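Local structure of putative uncharacterized protein (Mycobacterium avium, 2Z6V) at residues V141-P146 with K231-V236; G85-V90 with N196-G201; A38-L43 with D79-L84. The protein probably transfers a sulfuryl group to an acceptor molecule, as members of the sulfotransferase family do, although its own substrate has not been established. One frame throughout, in Å; residues are numbered along the deposited sequence.

The three contacts illustrate how one long helix can gather several parts of a chain. Helix 70-96 carries one segment of both contact 3 and contact 2, whose centres lie about 9 Å apart; contact 3 joins it to helix 30-41, contact 2 to the loop after helix 192-195. Contact 1, its centre about 11 Å from that of contact 2, brings the loop after strand 132-134 onto helix 224-238. Along the chain contact 3 closes first, while contacts 1 and 2 interleave. Contacts 1 and 2 meet directly, Arg86 NE probably bonding to Val141 O; contacts 2 and 3 touch by packing, Gln197 on Ala83 and Phe199 on Ala80. Helices 30-41 and 70-96 are thus joined to both loops on one side of the chain's centre.

Contact 1. Residues V141-P146 with K231-V236; sequences VHPIPP and KRYLQV
Pro143 rests its ring on the outer end of Tyr233, and this is the more enclosed half of the contact, both residues being buried. The pyrrolidine comes in by its CB and CG: Pro143 CB lies 3.2 Å from Tyr233 OH and 3.7 Å from Tyr233 CZ, an oblique approach that covers the phenol end of the side chain. Tyr233 gets there because its CG stands anti to the backbone N (chi1 -153°), which carries the ring away from helix 224-238 toward the loop. The hydroxyl is not left to the proline carbons alone; it is hydrogen-bonded to the carbonyl of Gln139, just upstream in the same loop, and only weakly to Gln197 NE2.

Farther along, Val236 faces two residues at once. Val236 CG1 meets Ile144 CD1 at 3.7 Å, the side chains crossing at about a right angle, and lies 4.1 Å from Pro146 CG. Pro146 CB also sits 3.4 Å from Val236 O. This half is nearer the solvent, Ile144 and Pro146 being partly exposed, although Val236 itself is buried. Between them, a cis peptide bond precedes Pro145, which is exposed and takes no part in the contact; its carbonyl is bound by Arg157. The two segments meet by van der Waals contact; Tyr233 OH and Val236 O find their hydrogen-bond partners elsewhere, in Gln139 and Ser239.

The surroundings complete the packing. Tyr93 of helix 70-96 touches Ile144, Pro146 and Val236, and Val90 of that helix touches Tyr233. Leu234 meanwhile packs on Trp245 and Leu247, so helix 224-238 uses one flank for strand 244-248 of the central parallel sheet and another for the loop that follows strand 132-134.

Contact 2. Residues G85-V90 with N196-G201; sequences GRRLQV and NQDFKG
Arg87 reaches from helix 70-96 to two successive residues of 196-201 with a single nitrogen. Arg87 NH1 donates to Asp198 OD1 at 2.7 Å (N-H...O 142°), the heart of a salt bridge, and to Gln197 O at 3.1 Å. Gln197 O lies in the guanidinium plane, while NH1 is tilted 29° from the carbonyl plane; the carboxylate oxygen is tilted from the guanidinium and met on its anti side. NH2 adds a weak bond to the same OD1. The bend at chi2 (67°) swings the arginine's tip over to the 3-10 turn. Arg86 crosses Gln197 at about a right angle, Arg86 CB 3.1 Å from Gln197 OE1, and a water weakly joins Arg86 NH1 to Gln197 NE2.

A second shell fixes these groups. Gln197 OE1 is bonded to Tyr229 OH and its NE2 to Phe193 O, which sets the rotation of the amide. Ser50 OG bonds to both Arg87 NH2 and Asp198 OD1, Asp47 forms a further salt bridge with Arg87 NH2, and Ser225 and Thr226 hold Asp198 OD2.

Arg87, Asp198 and Lys200, the last by a long link, form a buried salt-bridge network joining helices 50-64, 70-96 and 224-238 through a short 3-10 turn.

Contact 3. Residues A38-L43 with D79-L84; sequences AQRTGL and DATNAL
Thr81 is the first residue of 79-84 to meet Arg40, and it does so through its methyl group. Thr81 CG2 lies over one face of the guanidinium, 3.6 Å from Arg40 NH1, the two side chains crossing at about a right angle. The threonine places CG2 anti to the backbone N, whereas its OG1 is turned back to the carbonyl of Leu77 within helix 70-96. The same residue also packs on Val33, Leu36 and Ala37 of helix 30-41.

Next comes Asn82, which approaches the guanidinium at its edge. Asn82 OD1 accepts from Arg40 NH1 at 3.1 Å, but the N-H...O angle of 121° makes this a weak bond, with the amide plane turned 38° from the guanidinium. Arg40 spans the gap with a chain extended from CG to NE. At the close of the segment, Leu84 packs instead on Phe34 and Trp51.

The stronger partner of Arg40 is Asp78, whose carboxylate forms a salt bridge with NH2. The chemistry suggests that the salt bridge to Asp78 probably does most to fix the guanidinium, while a methyl over its face and an amide at its edge add a modest, partly exposed connection between two helices.

Contact 1. Residues V141-P146 with K231-V236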
loop_
_atom_site.group_PDB
_atom_site.type_symbol
_atom_site.label_atom_id
_atom_site.label_comp_id
_atom_site.label_asym_id
_atom_site.label_seq_id
_atom_site.Cartn_x
_atom_site.Cartn_y
_atom_site.Cartn_z
ATOM N N VAL A 141 1.488 1.993 12.527
ATOM C CA VAL A 141 2.464 2.792 13.245
ATOM C C VAL A 141 2.628 2.197 14.649
ATOM O O VAL A 141 3.745 1.933 15.097
ATOM C CB VAL A 141 2.011 4.270 13.355
ATOM C CG1 VAL A 141 2.948 5.054 14.283
ATOM C CG2 VAL A 141 2.003 4.897 11.975
ATOM N N HIS A 142 1.510 1.979 15.332
ATOM C CA HIS A 142 1.524 1.402 16.677
ATOM C C HIS A 142 0.525 0.247 16.776
ATOM O O HIS A 142 -0.520 0.379 17.410
ATOM C CB HIS A 142 1.175 2.469 17.709
ATOM C CG HIS A 142 2.114 3.631 17.710
ATOM N ND1 HIS A 142 3.485 3.478 17.731
ATOM C CD2 HIS A 142 1.883 4.966 17.712
ATOM C CE1 HIS A 142 4.057 4.668 17.748
ATOM N NE2 HIS A 142 3.108 5.588 17.736
ATOM N N PRO A 143 0.852 -0.908 16.171
ATOM C CA PRO A 143 -0.028 -2.086 16.183
ATOM C C PRO A 143 -0.314 -2.749 17.531
ATOM O O PRO A 143 -1.447 -3.157 17.793
ATOM C CB PRO A 143 0.672 -3.045 15.219
ATOM C CG PRO A 143 2.117 -2.740 15.455
ATOM C CD PRO A 143 2.126 -1.218 15.494
ATOM N N ILE A 144 0.707 -2.843 18.375
ATOM C CA ILE A 144 0.597 -3.504 19.671
ATOM C C ILE A 144 0.441 -2.543 20.843
ATOM O O ILE A 144 1.211 -1.590 20.972
ATOM C CB ILE A 144 1.857 -4.392 19.914
ATOM C CG1 ILE A 144 2.001 -5.398 18.771
ATOM C CG2 ILE A 144 1.772 -5.103 21.260
ATOM C CD1 ILE A 144 0.741 -6.201 18.484
ATOM N N PRO A 145 -0.550 -2.784 21.725
ATOM C CA PRO A 145 -1.550 -3.867 21.740
ATOM C C PRO A 145 -2.763 -3.479 20.885
ATOM O O PRO A 145 -3.087 -2.304 20.772
ATOM C CB PRO A 145 -1.930 -3.990 23.225
ATOM C CG PRO A 145 -0.905 -3.149 23.963
ATOM C CD PRO A 145 -0.584 -2.047 22.995
ATOM N N PRO A 146 -3.465 -4.463 20.301
ATOM C CA PRO A 146 -4.630 -4.143 19.460
ATOM C C PRO A 146 -5.798 -3.532 20.233
ATOM O O PRO A 146 -5.973 -3.790 21.429
ATOM C CB PRO A 146 -4.972 -5.488 18.823
ATOM C CG PRO A 146 -4.642 -6.455 19.937
ATOM C CD PRO A 146 -3.334 -5.921 20.502
ATOM N N LYS A 231 -0.901 -12.128 7.397
ATOM C CA LYS A 231 -1.966 -12.906 8.032
ATOM C C LYS A 231 -1.863 -12.873 9.562
ATOM O O LYS A 231 -2.864 -12.677 10.253
ATOM C CB LYS A 231 -1.944 -14.350 7.524
ATOM C CG LYS A 231 -2.927 -15.275 8.234
ATOM C CD LYS A 231 -3.273 -16.487 7.374
ATOM C CE LYS A 231 -4.326 -17.355 8.052
ATOM N NZ LYS A 231 -5.156 -18.123 7.077
ATOM N N ARG A 232 -0.656 -13.053 10.089
ATOM C CA ARG A 232 -0.444 -13.017 11.537
ATOM C C ARG A 232 -0.803 -11.627 12.073
ATOM O O ARG A 232 -1.437 -11.489 13.122
ATOM C CB ARG A 232 1.019 -13.332 11.873
ATOM C CG ARG A 232 1.407 -14.799 11.727
ATOM C CD ARG A 232 2.835 -15.026 12.192
ATOM N NE ARG A 232 3.735 -15.245 11.065
ATOM C CZ ARG A 232 4.825 -14.531 10.830
ATOM N NH1 ARG A 232 5.155 -13.544 11.645
ATOM N NH2 ARG A 232 5.580 -14.804 9.782
ATOM N N TYR A 233 -0.388 -10.601 11.332
ATOM C CA TYR A 233 -0.662 -9.224 11.690
ATOM C C TYR A 233 -2.176 -9.053 11.789
ATOM O O TYR A 233 -2.689 -8.550 12.791
ATOM C CB TYR A 233 -0.127 -8.295 10.608
ATOM C CG TYR A 233 0.246 -6.911 11.071
ATOM C CD1 TYR A 233 1.577 -6.597 11.363
ATOM C CD2 TYR A 233 -0.706 -5.898 11.157
ATOM C CE1 TYR A 233 1.958 -5.298 11.722
ATOM C CE2 TYR A 233 -0.344 -4.590 11.514
ATOM C CZ TYR A 233 0.993 -4.297 11.792
ATOM O OH TYR A 233 1.378 -3.018 12.126
ATOM N N LEU A 234 -2.889 -9.467 10.746
ATOM C CA LEU A 234 -4.340 -9.340 10.741
ATOM C C LEU A 234 -4.986 -10.156 11.859
ATOM O O LEU A 234 -5.994 -9.740 12.431
ATOM C CB LEU A 234 -4.902 -9.754 9.379
ATOM C CG LEU A 234 -4.421 -8.861 8.230
ATOM C CD1 LEU A 234 -4.982 -9.372 6.923
ATOM C CD2 LEU A 234 -4.868 -7.428 8.470
ATOM N N GLN A 235 -4.404 -11.303 12.194
ATOM C CA GLN A 235 -4.968 -12.117 13.268
ATOM C C GLN A 235 -4.828 -11.415 14.621
ATOM O O GLN A 235 -5.644 -11.619 15.521
ATOM C CB GLN A 235 -4.301 -13.497 13.300
ATOM C CG GLN A 235 -4.696 -14.376 12.123
ATOM C CD GLN A 235 -3.858 -15.621 12.028
ATOM O OE1 GLN A 235 -2.635 -15.549 11.918
ATOM N NE2 GLN A 235 -4.510 -16.779 12.068
ATOM N N VAL A 236 -3.798 -10.584 14.758
ATOM C CA VAL A 236 -3.594 -9.844 15.995
ATOM C C VAL A 236 -4.622 -8.709 16.097
ATOM O O VAL A 236 -5.158 -8.432 17.173
ATOM C CB VAL A 236 -2.173 -9.235 16.072
ATOM C CG1 VAL A 236 -2.069 -8.310 17.285
ATOM C CG2 VAL A 236 -1.134 -10.346 16.147
#

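Contact 2. Residues G85-V90 with N196-G201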
loop_
_atom_site.group_PDB
_atom_site.type_symbol
_atom_site.label_atom_id
_atom_site.label_comp_id
_atom_site.label_asym_id
_atom_site.label_seq_id
_atom_site.Cartn_x
_atom_site.Cartn_y
_atom_site.Cartn_z
ATOM N N GLY A 85 10.928 -2.234 14.156
ATOM C CA GLY A 85 10.497 -2.236 15.543
ATOM C C GLY A 85 9.089 -2.797 15.666
ATOM O O GLY A 85 8.773 -3.500 16.632
ATOM N N ARG A 86 8.235 -2.480 14.688
ATOM C CA ARG A 86 6.861 -2.978 14.678
ATOM C C ARG A 86 6.888 -4.492 14.572
ATOM O O ARG A 86 6.136 -5.198 15.252
ATOM C CB ARG A 86 6.095 -2.402 13.490
ATOM C CG ARG A 86 5.645 -0.988 13.706
ATOM C CD ARG A 86 5.595 -0.227 12.411
ATOM N NE ARG A 86 5.727 1.187 12.704
ATOM C CZ ARG A 86 6.198 2.087 11.857
ATOM N NH1 ARG A 86 6.587 1.720 10.640
ATOM N NH2 ARG A 86 6.297 3.352 12.240
ATOM N N ARG A 87 7.766 -4.977 13.700
ATOM C CA ARG A 87 7.941 -6.404 13.478
ATOM C C ARG A 87 8.280 -7.048 14.821
ATOM O O ARG A 87 7.742 -8.090 15.164
ATOM C CB ARG A 87 9.071 -6.616 12.465
ATOM C CG ARG A 87 9.390 -8.057 12.123
ATOM C CD ARG A 87 8.269 -8.719 11.384
ATOM N NE ARG A 87 8.672 -10.038 10.907
ATOM C CZ ARG A 87 9.339 -10.262 9.778
ATOM N NH1 ARG A 87 9.688 -9.249 8.987
ATOM N NH2 ARG A 87 9.647 -11.505 9.431
ATOM N N LEU A 88 9.161 -6.405 15.582
ATOM C CA LEU A 88 9.561 -6.908 16.895
ATOM C C LEU A 88 8.398 -6.890 17.874
ATOM O O LEU A 88 8.216 -7.826 18.655
ATOM C CB LEU A 88 10.707 -6.066 17.465
ATOM C CG LEU A 88 12.059 -6.237 16.771
ATOM C CD1 LEU A 88 13.064 -5.245 17.322
ATOM C CD2 LEU A 88 12.535 -7.664 16.969
ATOM N N GLN A 89 7.614 -5.816 17.831
ATOM C CA GLN A 89 6.467 -5.671 18.719
ATOM C C GLN A 89 5.383 -6.714 18.451
ATOM O O GLN A 89 4.793 -7.256 19.385
ATOM C CB GLN A 89 5.883 -4.258 18.595
ATOM C CG GLN A 89 6.814 -3.170 19.093
ATOM C CD GLN A 89 6.146 -1.809 19.170
ATOM O OE1 GLN A 89 5.122 -1.643 19.828
ATOM N NE2 GLN A 89 6.732 -0.825 18.500
ATOM N N VAL A 90 5.128 -7.001 17.177
ATOM C CA VAL A 90 4.106 -7.977 16.821
ATOM C C VAL A 90 4.524 -9.394 17.203
ATOM O O VAL A 90 3.685 -10.223 17.560
ATOM C CB VAL A 90 3.790 -7.933 15.303
ATOM C CG1 VAL A 90 2.820 -9.058 14.931
ATOM C CG2 VAL A 90 3.189 -6.579 14.940
ATOM N N ASN A 196 6.235 -3.532 4.355
ATOM C CA ASN A 196 7.535 -2.893 4.471
ATOM C C ASN A 196 8.232 -3.299 5.768
ATOM O O ASN A 196 9.447 -3.123 5.909
ATOM C CB ASN A 196 7.399 -1.368 4.369
ATOM C CG ASN A 196 6.740 -0.755 5.583
ATOM O OD1 ASN A 196 6.152 -1.459 6.410
ATOM N ND2 ASN A 196 6.821 0.568 5.695
ATOM N N GLN A 197 7.473 -3.872 6.702
ATOM C CA GLN A 197 8.039 -4.329 7.973
ATOM C C GLN A 197 8.822 -5.631 7.774
ATOM O O GLN A 197 9.457 -6.143 8.704
ATOM C CB GLN A 197 6.939 -4.546 9.010
ATOM C CG GLN A 197 6.299 -3.267 9.531
ATOM C CD GLN A 197 5.075 -3.535 10.385
ATOM O OE1 GLN A 197 5.098 -4.383 11.280
ATOM N NE2 GLN A 197 3.996 -2.808 10.114
ATOM N N ASP A 198 8.756 -6.177 6.564
ATOM C CA ASP A 198 9.501 -7.383 6.252
ATOM C C ASP A 198 10.472 -7.005 5.143
ATOM O O ASP A 198 11.130 -7.852 4.539
ATOM C CB ASP A 198 8.568 -8.505 5.794
ATOM C CG ASP A 198 9.305 -9.826 5.585
ATOM O OD1 ASP A 198 10.047 -10.251 6.508
ATOM O OD2 ASP A 198 9.143 -10.436 4.501
ATOM N N PHE A 199 10.549 -5.704 4.887
ATOM C CA PHE A 199 11.426 -5.144 3.869
ATOM C C PHE A 199 11.333 -5.805 2.497
ATOM O O PHE A 199 12.334 -6.049 1.823
ATOM C CB PHE A 199 12.858 -5.117 4.400
ATOM C CG PHE A 199 12.993 -4.295 5.648
ATOM C CD1 PHE A 199 12.897 -4.886 6.904
ATOM C CD2 PHE A 199 13.107 -2.906 5.569
ATOM C CE1 PHE A 199 12.905 -4.110 8.058
ATOM C CE2 PHE A 199 13.114 -2.117 6.721
ATOM C CZ PHE A 199 13.012 -2.718 7.967
ATOM N N LYS A 200 10.092 -6.069 2.104
ATOM C CA LYS A 200 9.740 -6.654 0.814
ATOM C C LYS A 200 8.438 -5.957 0.413
ATOM O O LYS A 200 7.361 -6.571 0.356
ATOM C CB LYS A 200 9.520 -8.159 0.935
ATOM C CG LYS A 200 10.772 -8.942 1.271
ATOM C CD LYS A 200 10.472 -10.427 1.270
ATOM C CE LYS A 200 11.655 -11.247 1.709
ATOM N NZ LYS A 200 11.220 -12.647 1.922
ATOM N N GLY A 201 8.565 -4.654 0.181
ATOM C CA GLY A 201 7.444 -3.820 -0.204
ATOM C C GLY A 201 7.940 -2.789 -1.199
ATOM O O GLY A 201 9.005 -2.185 -1.027
HETATM O O HOH W 1 5.374 0.060 8.850
#

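Contact 3. Residues A38-L43 with D79-L84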
loop_
_atom_site.group_PDB
_atom_site.type_symbol
_atom_site.label_atom_id
_atom_site.label_comp_id
_atom_site.label_asym_id
_atom_site.label_seq_id
_atom_site.Cartn_x
_atom_site.Cartn_y
_atom_site.Cartn_z
ATOM N N ALA A 38 15.721 -2.898 18.621
ATOM C CA ALA A 38 15.620 -3.689 19.842
ATOM C C ALA A 38 15.786 -2.757 21.032
ATOM O O ALA A 38 15.185 -2.940 22.090
ATOM C CB ALA A 38 16.703 -4.748 19.855
ATOM N N GLN A 39 16.615 -1.744 20.835
ATOM C CA GLN A 39 16.902 -0.751 21.852
ATOM C C GLN A 39 15.641 0.055 22.126
ATOM O O GLN A 39 15.197 0.140 23.268
ATOM C CB GLN A 39 18.016 0.154 21.343
ATOM C CG GLN A 39 18.681 1.032 22.363
ATOM C CD GLN A 39 19.881 1.755 21.757
ATOM O OE1 GLN A 39 20.818 1.118 21.250
ATOM N NE2 GLN A 39 19.855 3.090 21.794
ATOM N N ARG A 40 15.059 0.625 21.074
ATOM C CA ARG A 40 13.844 1.429 21.191
ATOM C C ARG A 40 12.645 0.667 21.739
ATOM O O ARG A 40 12.002 1.122 22.681
ATOM C CB ARG A 40 13.462 2.032 19.833
ATOM C CG ARG A 40 14.450 3.061 19.306
ATOM C CD ARG A 40 14.028 3.622 17.959
ATOM N NE ARG A 40 14.971 4.624 17.463
ATOM C CZ ARG A 40 14.862 5.235 16.286
ATOM N NH1 ARG A 40 13.850 4.953 15.475
ATOM N NH2 ARG A 40 15.768 6.126 15.914
ATOM N N THR A 41 12.343 -0.490 21.156
ATOM C CA THR A 41 11.192 -1.284 21.588
ATOM C C THR A 41 11.393 -2.066 22.883
ATOM O O THR A 41 10.419 -2.424 23.544
ATOM C CB THR A 41 10.778 -2.298 20.516
ATOM O OG1 THR A 41 11.791 -3.303 20.403
ATOM C CG2 THR A 41 10.598 -1.618 19.174
ATOM N N GLY A 42 12.648 -2.341 23.241
ATOM C CA GLY A 42 12.918 -3.104 24.448
ATOM C C GLY A 42 12.691 -4.594 24.228
ATOM O O GLY A 42 12.563 -5.361 25.183
ATOM N N LEU A 43 12.643 -5.000 22.961
ATOM C CA LEU A 43 12.430 -6.394 22.579
ATOM C C LEU A 43 13.574 -6.842 21.675
ATOM O O LEU A 43 14.101 -6.045 20.905
ATOM C CB LEU A 43 11.105 -6.537 21.826
ATOM C CG LEU A 43 9.842 -6.108 22.576
ATOM C CD1 LEU A 43 8.650 -6.038 21.606
ATOM C CD2 LEU A 43 9.578 -7.092 23.719
ATOM N N ASP A 79 13.078 5.357 9.293
ATOM C CA ASP A 79 11.839 4.688 8.926
ATOM C C ASP A 79 12.009 3.163 8.967
ATOM O O ASP A 79 11.114 2.440 9.409
ATOM C CB ASP A 79 11.383 5.133 7.528
ATOM C CG ASP A 79 10.822 6.551 7.517
ATOM O OD1 ASP A 79 10.108 6.918 8.474
ATOM O OD2 ASP A 79 11.076 7.296 6.547
ATOM N N ALA A 80 13.166 2.685 8.515
ATOM C CA ALA A 80 13.445 1.253 8.502
ATOM C C ALA A 80 13.466 0.724 9.926
ATOM O O ALA A 80 12.938 -0.355 10.205
ATOM C CB ALA A 80 14.776 0.985 7.826
ATOM N N THR A 81 14.070 1.501 10.822
ATOM C CA THR A 81 14.177 1.133 12.228
ATOM C C THR A 81 12.795 1.009 12.823
ATOM O O THR A 81 12.478 0.007 13.444
ATOM C CB THR A 81 14.967 2.186 13.024
ATOM O OG1 THR A 81 16.235 2.399 12.394
ATOM C CG2 THR A 81 15.195 1.717 14.464
ATOM N N ASN A 82 11.967 2.028 12.623
ATOM C CA ASN A 82 10.601 2.004 13.145
ATOM C C ASN A 82 9.792 0.843 12.574
ATOM O O ASN A 82 9.022 0.204 13.295
ATOM C CB ASN A 82 9.887 3.322 12.850
ATOM C CG ASN A 82 10.461 4.481 13.647
ATOM O OD1 ASN A 82 10.863 4.311 14.799
ATOM N ND2 ASN A 82 10.487 5.666 13.044
ATOM N N ALA A 83 9.975 0.572 11.282
ATOM C CA ALA A 83 9.272 -0.517 10.623
ATOM C C ALA A 83 9.683 -1.849 11.248
ATOM O O ALA A 83 8.833 -2.682 11.557
ATOM C CB ALA A 83 9.582 -0.519 9.124
ATOM N N LEU A 84 10.986 -2.039 11.435
ATOM C CA LEU A 84 11.497 -3.266 12.031
ATOM C C LEU A 84 11.063 -3.376 13.488
ATOM O O LEU A 84 10.846 -4.481 13.996
ATOM C CB LEU A 84 13.029 -3.312 11.932
ATOM C CG LEU A 84 13.692 -4.598 12.437
ATOM C CD1 LEU A 84 13.127 -5.792 11.680
ATOM C CD2 LEU A 84 15.202 -4.506 12.255
#